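Local coordinates for mandelate racemase / muconate lactonizing enzyme family protein (Agrobacterium tumefaciens, PDB 4DXK), which probably acts as a lyase or racemase of the enolase superfamily, in the mandelate racemase subgroup, though its substrate is not established, at residues 6-11 with 44-49; 11-16 with 387-392. All coordinates share one frame; numbering follows the deposited sequence.

Interaction 1. Residues 6-11 with 44-49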
loop_
_atom_site.group_PDB
_atom_site.type_symbol
_atom_site.label_atom_id
_atom_site.label_comp_id
_atom_site.label_asym_id
_atom_site.label_seq_id
_atom_site.Cartn_x
_atom_site.Cartn_y
_atom_site.Cartn_z
ATOM N N LEU A 6 -35.055 -12.565 34.883
ATOM C CA LEU A 6 -33.938 -11.632 34.854
ATOM C C LEU A 6 -34.158 -10.605 35.934
ATOM O O LEU A 6 -35.217 -9.964 35.998
ATOM C CB LEU A 6 -33.832 -10.897 33.522
ATOM C CG LEU A 6 -33.430 -11.644 32.264
ATOM C CD1 LEU A 6 -33.009 -10.637 31.186
ATOM C CD2 LEU A 6 -32.327 -12.660 32.551
ATOM N N GLU A 7 -33.158 -10.436 36.784
ATOM C CA GLU A 7 -33.234 -9.511 37.903
ATOM C C GLU A 7 -32.118 -8.489 37.745
ATOM O O GLU A 7 -30.974 -8.853 37.465
ATOM C CB GLU A 7 -33.081 -10.281 39.217
ATOM C CG GLU A 7 -32.939 -9.404 40.450
ATOM C CD GLU A 7 -32.704 -10.211 41.715
ATOM O OE1 GLU A 7 -32.453 -11.435 41.627
ATOM O OE2 GLU A 7 -32.766 -9.622 42.810
ATOM N N THR A 8 -32.441 -7.213 37.904
ATOM C CA THR A 8 -31.411 -6.191 37.965
ATOM C C THR A 8 -31.371 -5.591 39.361
ATOM O O THR A 8 -32.407 -5.457 40.020
ATOM C CB THR A 8 -31.643 -5.090 36.932
ATOM O OG1 THR A 8 -33.005 -4.649 37.007
ATOM C CG2 THR A 8 -31.351 -5.607 35.525
ATOM N N VAL A 9 -30.171 -5.229 39.809
ATOM C CA VAL A 9 -29.957 -4.685 41.143
ATOM C C VAL A 9 -29.093 -3.442 41.029
ATOM O O VAL A 9 -28.066 -3.449 40.335
ATOM C CB VAL A 9 -29.243 -5.704 42.055
ATOM C CG1 VAL A 9 -29.076 -5.149 43.465
ATOM C CG2 VAL A 9 -30.002 -7.016 42.094
ATOM N N ARG A 10 -29.517 -2.383 41.712
ATOM C CA ARG A 10 -28.738 -1.158 41.826
ATOM C C ARG A 10 -28.647 -0.755 43.290
ATOM O O ARG A 10 -29.498 -1.135 44.104
ATOM C CB ARG A 10 -29.359 -0.013 41.018
ATOM C CG ARG A 10 -29.273 -0.226 39.514
ATOM C CD ARG A 10 -29.755 0.977 38.706
ATOM N NE ARG A 10 -31.197 1.186 38.817
ATOM C CZ ARG A 10 -31.763 2.154 39.528
ATOM N NH1 ARG A 10 -31.011 3.018 40.200
ATOM N NH2 ARG A 10 -33.084 2.259 39.567
ATOM N N VAL A 11 -27.620 0.021 43.619
ATOM C CA VAL A 11 -27.479 0.583 44.959
ATOM C C VAL A 11 -27.232 2.086 44.881
ATOM O O VAL A 11 -26.418 2.559 44.084
ATOM C CB VAL A 11 -26.371 -0.120 45.778
ATOM C CG1 VAL A 11 -26.728 -1.576 46.012
ATOM C CG2 VAL A 11 -25.017 -0.007 45.091
ATOM N N TYR A 44 -32.752 -1.351 29.413
ATOM C CA TYR A 44 -32.447 -2.196 28.264
ATOM C C TYR A 44 -32.537 -3.689 28.594
ATOM O O TYR A 44 -33.060 -4.480 27.801
ATOM C CB TYR A 44 -31.057 -1.856 27.718
ATOM C CG TYR A 44 -30.533 -2.864 26.717
ATOM C CD1 TYR A 44 -30.921 -2.817 25.382
ATOM C CD2 TYR A 44 -29.674 -3.876 27.111
ATOM C CE1 TYR A 44 -30.456 -3.743 24.474
ATOM C CE2 TYR A 44 -29.201 -4.815 26.203
ATOM C CZ TYR A 44 -29.598 -4.738 24.883
ATOM O OH TYR A 44 -29.132 -5.640 23.955
ATOM N N VAL A 45 -32.016 -4.083 29.749
ATOM C CA VAL A 45 -32.070 -5.486 30.141
ATOM C C VAL A 45 -33.510 -5.995 30.134
ATOM O O VAL A 45 -33.783 -7.077 29.614
ATOM C CB VAL A 45 -31.411 -5.700 31.515
ATOM C CG1 VAL A 45 -31.674 -7.095 32.036
ATOM C CG2 VAL A 45 -29.911 -5.447 31.424
ATOM N N HIS A 46 -34.428 -5.196 30.667
ATOM C CA HIS A 46 -35.826 -5.605 30.711
ATOM C C HIS A 46 -36.579 -5.371 29.402
ATOM O O HIS A 46 -37.449 -6.161 29.051
ATOM C CB HIS A 46 -36.531 -4.951 31.897
ATOM C CG HIS A 46 -35.928 -5.339 33.205
ATOM N ND1 HIS A 46 -36.154 -6.567 33.789
ATOM C CD2 HIS A 46 -35.059 -4.688 34.014
ATOM C CE1 HIS A 46 -35.465 -6.647 34.914
ATOM N NE2 HIS A 46 -34.790 -5.522 35.071
ATOM N N GLU A 47 -36.236 -4.313 28.668
ATOM C CA GLU A 47 -36.929 -3.989 27.417
ATOM C C GLU A 47 -36.537 -4.945 26.289
ATOM O O GLU A 47 -37.387 -5.362 25.495
ATOM C CB GLU A 47 -36.650 -2.534 26.989
ATOM C CG GLU A 47 -37.396 -2.088 25.707
ATOM C CD GLU A 47 -37.127 -0.633 25.285
ATOM O OE1 GLU A 47 -35.982 -0.163 25.438
ATOM O OE2 GLU A 47 -38.055 0.040 24.779
ATOM N N TYR A 48 -35.254 -5.289 26.223
ATOM C CA TYR A 48 -34.679 -5.981 25.068
ATOM C C TYR A 48 -34.201 -7.403 25.375
ATOM O O TYR A 48 -34.542 -8.345 24.657
ATOM C CB TYR A 48 -33.514 -5.161 24.498
ATOM C CG TYR A 48 -33.056 -5.631 23.136
ATOM C CD1 TYR A 48 -32.082 -6.616 22.993
ATOM C CD2 TYR A 48 -33.616 -5.091 21.987
ATOM C CE1 TYR A 48 -31.678 -7.046 21.743
ATOM C CE2 TYR A 48 -33.221 -5.510 20.733
ATOM C CZ TYR A 48 -32.252 -6.483 20.617
ATOM O OH TYR A 48 -31.877 -6.889 19.356
ATOM N N ILE A 49 -33.404 -7.566 26.427
ATOM C CA ILE A 49 -32.851 -8.885 26.716
ATOM C C ILE A 49 -33.931 -9.852 27.211
ATOM O O ILE A 49 -34.057 -10.964 26.688
ATOM C CB ILE A 49 -31.671 -8.846 27.714
ATOM C CG1 ILE A 49 -30.542 -7.963 27.177
ATOM C CG2 ILE A 49 -31.158 -10.256 27.978
ATOM C CD1 ILE A 49 -29.291 -7.974 28.035
#
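The imidazole of His46 meets Thr8 through a hydrogen bond from NE2 of His46 to OG1 of Thr8, 2.8 Å long. The hydroxyl oxygen lies 1° out of the ring plane, at the ring's edge. A chi1 of 49° sets Thr8 OG1 between the backbone N and the carbonyl carbon, with CG2 beside the backbone N; this turns the hydroxyl to His46, while the methyl lies against both the imidazole and Val45. The methyl thus serves the apolar half of the contact: Thr8 CG2 reaches tip to tip toward Val45, 3.8 Å from its CG1. Leu6 extends this apolar patch, its CD1 lying 3.7 Å from CG2 of Ile49, where the two side chains run nearly perpendicular, and 3.9 Å from CG1 of Val45. The carbonyl oxygen of Leu6 also comes to the edge of the imidazole, with Leu6 O 3.5 Å from His46 CE1.

Geometrically this is a helix laid over a sheet. Strand 6-11 and helix 44-49 run nearly antiparallel, at 159°, with their axes 9.2 Å apart at closest approach; both belong to the N-terminal capping domain of the mandelate racemase family, and the helix covers its antiparallel sheet. Leu6 and Thr8, two positions apart on the strand, direct their CB atoms to the helix, whereas Glu7 between them points away and hydrogen-bonds His23.

The second shell fixes the polar pair. Thr8 OG1 also bonds Glu42 OE2, so a carboxylate and an imidazole grip one buried oxygen. At the other ring nitrogen, ND1 of His46 is hydrogen-bonded to OG of Ser395 on strand 390-396, so both nitrogens are engaged and the ring's rotation is constrained. Farther out, Phe87 of helix 79-99 packs on Leu6 and Ile49.

Interaction 2. Residues 11-16 with 387-392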
loop_
_atom_site.group_PDB
_atom_site.type_symbol
_atom_site.label_atom_id
_atom_site.label_comp_id
_atom_site.label_asym_id
_atom_site.label_seq_id
_atom_site.Cartn_x
_atom_site.Cartn_y
_atom_site.Cartn_z
ATOM N N VAL A 11 -27.620 0.021 43.619
ATOM C CA VAL A 11 -27.479 0.583 44.959
ATOM C C VAL A 11 -27.232 2.086 44.881
ATOM O O VAL A 11 -26.418 2.559 44.084
ATOM C CB VAL A 11 -26.371 -0.120 45.778
ATOM C CG1 VAL A 11 -26.728 -1.576 46.012
ATOM C CG2 VAL A 11 -25.017 -0.007 45.091
ATOM N N ALA A 12 -27.945 2.843 45.709
ATOM C CA ALA A 12 -27.900 4.299 45.622
ATOM C C ALA A 12 -26.523 4.848 45.971
ATOM O O ALA A 12 -26.150 5.934 45.525
ATOM C CB ALA A 12 -28.962 4.919 46.523
ATOM N N GLU A 13 -25.773 4.085 46.758
ATOM C CA GLU A 13 -24.457 4.518 47.210
ATOM C C GLU A 13 -23.399 4.418 46.110
ATOM O O GLU A 13 -22.351 5.063 46.185
ATOM C CB GLU A 13 -24.026 3.705 48.431
ATOM C CG GLU A 13 -24.815 4.013 49.708
ATOM C CD GLU A 13 -26.182 3.334 49.784
ATOM O OE1 GLU A 13 -26.489 2.458 48.949
ATOM O OE2 GLU A 13 -26.962 3.681 50.700
ATOM N N ARG A 14 -23.678 3.611 45.088
ATOM C CA ARG A 14 -22.751 3.415 43.978
ATOM C C ARG A 14 -23.515 3.465 42.666
ATOM O O ARG A 14 -23.787 2.423 42.071
ATOM C CB ARG A 14 -22.033 2.065 44.117
ATOM C CG ARG A 14 -20.837 2.101 45.049
ATOM C CD ARG A 14 -20.046 3.365 44.749
ATOM N NE ARG A 14 -18.848 3.575 45.554
ATOM C CZ ARG A 14 -18.822 3.652 46.881
ATOM N NH1 ARG A 14 -19.927 3.499 47.600
ATOM N NH2 ARG A 14 -17.674 3.880 47.499
ATOM N N THR A 15 -23.855 4.669 42.203
ATOM C CA THR A 15 -24.839 4.808 41.130
ATOM C C THR A 15 -24.363 4.349 39.756
ATOM O O THR A 15 -25.185 4.185 38.855
ATOM C CB THR A 15 -25.368 6.252 40.998
ATOM O OG1 THR A 15 -24.267 7.139 40.783
ATOM C CG2 THR A 15 -26.134 6.667 42.248
ATOM N N ASN A 16 -23.058 4.145 39.576
ATOM C CA ASN A 16 -22.563 3.641 38.293
ATOM C C ASN A 16 -22.703 2.137 38.106
ATOM O O ASN A 16 -22.573 1.639 36.987
ATOM C CB ASN A 16 -21.109 4.045 38.065
ATOM C CG ASN A 16 -20.962 5.512 37.731
ATOM O OD1 ASN A 16 -21.769 6.069 36.991
ATOM N ND2 ASN A 16 -19.931 6.143 38.270
ATOM N N THR A 387 -26.808 -2.744 54.290
ATOM C CA THR A 387 -25.654 -1.872 54.113
ATOM C C THR A 387 -25.915 -0.838 53.021
ATOM O O THR A 387 -25.414 0.289 53.076
ATOM C CB THR A 387 -24.403 -2.698 53.755
ATOM O OG1 THR A 387 -24.168 -3.672 54.779
ATOM C CG2 THR A 387 -23.181 -1.808 53.624
ATOM N N PHE A 388 -26.720 -1.221 52.039
ATOM C CA PHE A 388 -26.965 -0.377 50.875
ATOM C C PHE A 388 -28.445 -0.037 50.713
ATOM O O PHE A 388 -29.319 -0.675 51.304
ATOM C CB PHE A 388 -26.449 -1.060 49.599
ATOM C CG PHE A 388 -24.965 -1.301 49.595
ATOM C CD1 PHE A 388 -24.091 -0.317 49.162
ATOM C CD2 PHE A 388 -24.443 -2.513 50.025
ATOM C CE1 PHE A 388 -22.723 -0.531 49.160
ATOM C CE2 PHE A 388 -23.080 -2.737 50.029
ATOM C CZ PHE A 388 -22.216 -1.741 49.599
ATOM N N THR A 389 -28.715 0.985 49.908
ATOM C CA THR A 389 -30.077 1.322 49.535
ATOM C C THR A 389 -30.333 0.650 48.194
ATOM O O THR A 389 -29.912 1.144 47.139
ATOM C CB THR A 389 -30.257 2.832 49.411
ATOM O OG1 THR A 389 -29.843 3.461 50.630
ATOM C CG2 THR A 389 -31.714 3.173 49.137
ATOM N N VAL A 390 -30.995 -0.501 48.250
ATOM C CA VAL A 390 -31.082 -1.405 47.113
ATOM C C VAL A 390 -32.384 -1.241 46.339
ATOM O O VAL A 390 -33.458 -1.112 46.933
ATOM C CB VAL A 390 -30.981 -2.864 47.607
ATOM C CG1 VAL A 390 -31.146 -3.856 46.455
ATOM C CG2 VAL A 390 -29.665 -3.085 48.333
ATOM N N SER A 391 -32.289 -1.234 45.013
ATOM C CA SER A 391 -33.475 -1.295 44.170
ATOM C C SER A 391 -33.338 -2.486 43.236
ATOM O O SER A 391 -32.254 -2.761 42.721
ATOM C CB SER A 391 -33.650 -0.005 43.369
ATOM O OG SER A 391 -32.519 0.247 42.555
ATOM N N ARG A 392 -34.436 -3.200 43.028
ATOM C CA ARG A 392 -34.437 -4.380 42.176
ATOM C C ARG A 392 -35.588 -4.320 41.196
ATOM O O ARG A 392 -36.658 -3.793 41.519
ATOM C CB ARG A 392 -34.567 -5.660 43.001
ATOM C CG ARG A 392 -33.498 -5.858 44.058
ATOM C CD ARG A 392 -33.707 -7.177 44.798
ATOM N NE ARG A 392 -32.864 -7.284 45.987
ATOM C CZ ARG A 392 -31.741 -7.995 46.058
ATOM N NH1 ARG A 392 -31.310 -8.691 45.014
ATOM N NH2 ARG A 392 -31.046 -8.020 47.187
#
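Hydrogen bonds concentrate on Thr389, which is held by Glu13 through its carboxylate and by Ala12 through its backbone. Thr389 N donates to Glu13 OE1 over 2.8 Å in a nearly straight bond of 176°, while the hydroxyl, Thr389 OG1, gives its proton to Glu13 OE2 at 2.9 Å. Both oxygens are met on their syn sides, somewhat out of the carboxylate plane, which makes a two-pronged grip on one residue. The glutamate reaches it by bending at chi2 (80°), crossing the threonine side chain at about a right angle. With the roles reversed, Thr389 accepts: Ala12 N donates to Thr389 O at 3.0 Å, in the carbonyl plane.

The backbone pairing is that of a sheet margin. Val11 and Val390 form an antiparallel non-hydrogen-bonded pair with CA atoms 4.6 Å apart, and Val11 CA makes a CH...O contact to Thr389 O. Beyond Val11 the chain leaves the strand in a type I beta turn from Val11 to Arg14, closed by Arg14 N to Val11 O, which brings the Glu13 carboxylate to the backbone N and hydroxyl of Thr389.

Apolar contacts lie on the side of the two valines: Val11 CG1 approaches Phe388 CB to 3.6 Å and Val390 CG2 to 4.0 Å. The phenyl ring, buried against Asp355 and Leu356 of helix 353-356, has Glu13 OE1 at its edge and in its plane.

That both carboxylate oxygens of Glu13 accept hydrogen bonds from an exposed threonine is consistent with an ionised group, which would join the residues leading into strand 390-396 to the turn.

From the N terminus, strand 3-11 is the common thread: residues 6-11 enter interaction 1 and Val11, its last residue, opens interaction 2. Interaction 1 closes a loop of 32 residues, through strands 17-24 and 30-35 to helix 38-53. Interaction 2 spans 370 residues, bringing the C-terminal strand 390-396 back beside the first strand after the chain has passed through the barrel domain. The two contacts cross along the chain and their centres lie about 14 Å apart. They touch at the Glu7–Arg392 salt bridge and at a probable backbone hydrogen bond between Arg10 and Ser391. Together they join a covering helix, the four-stranded sheet and its C-terminal edge strand.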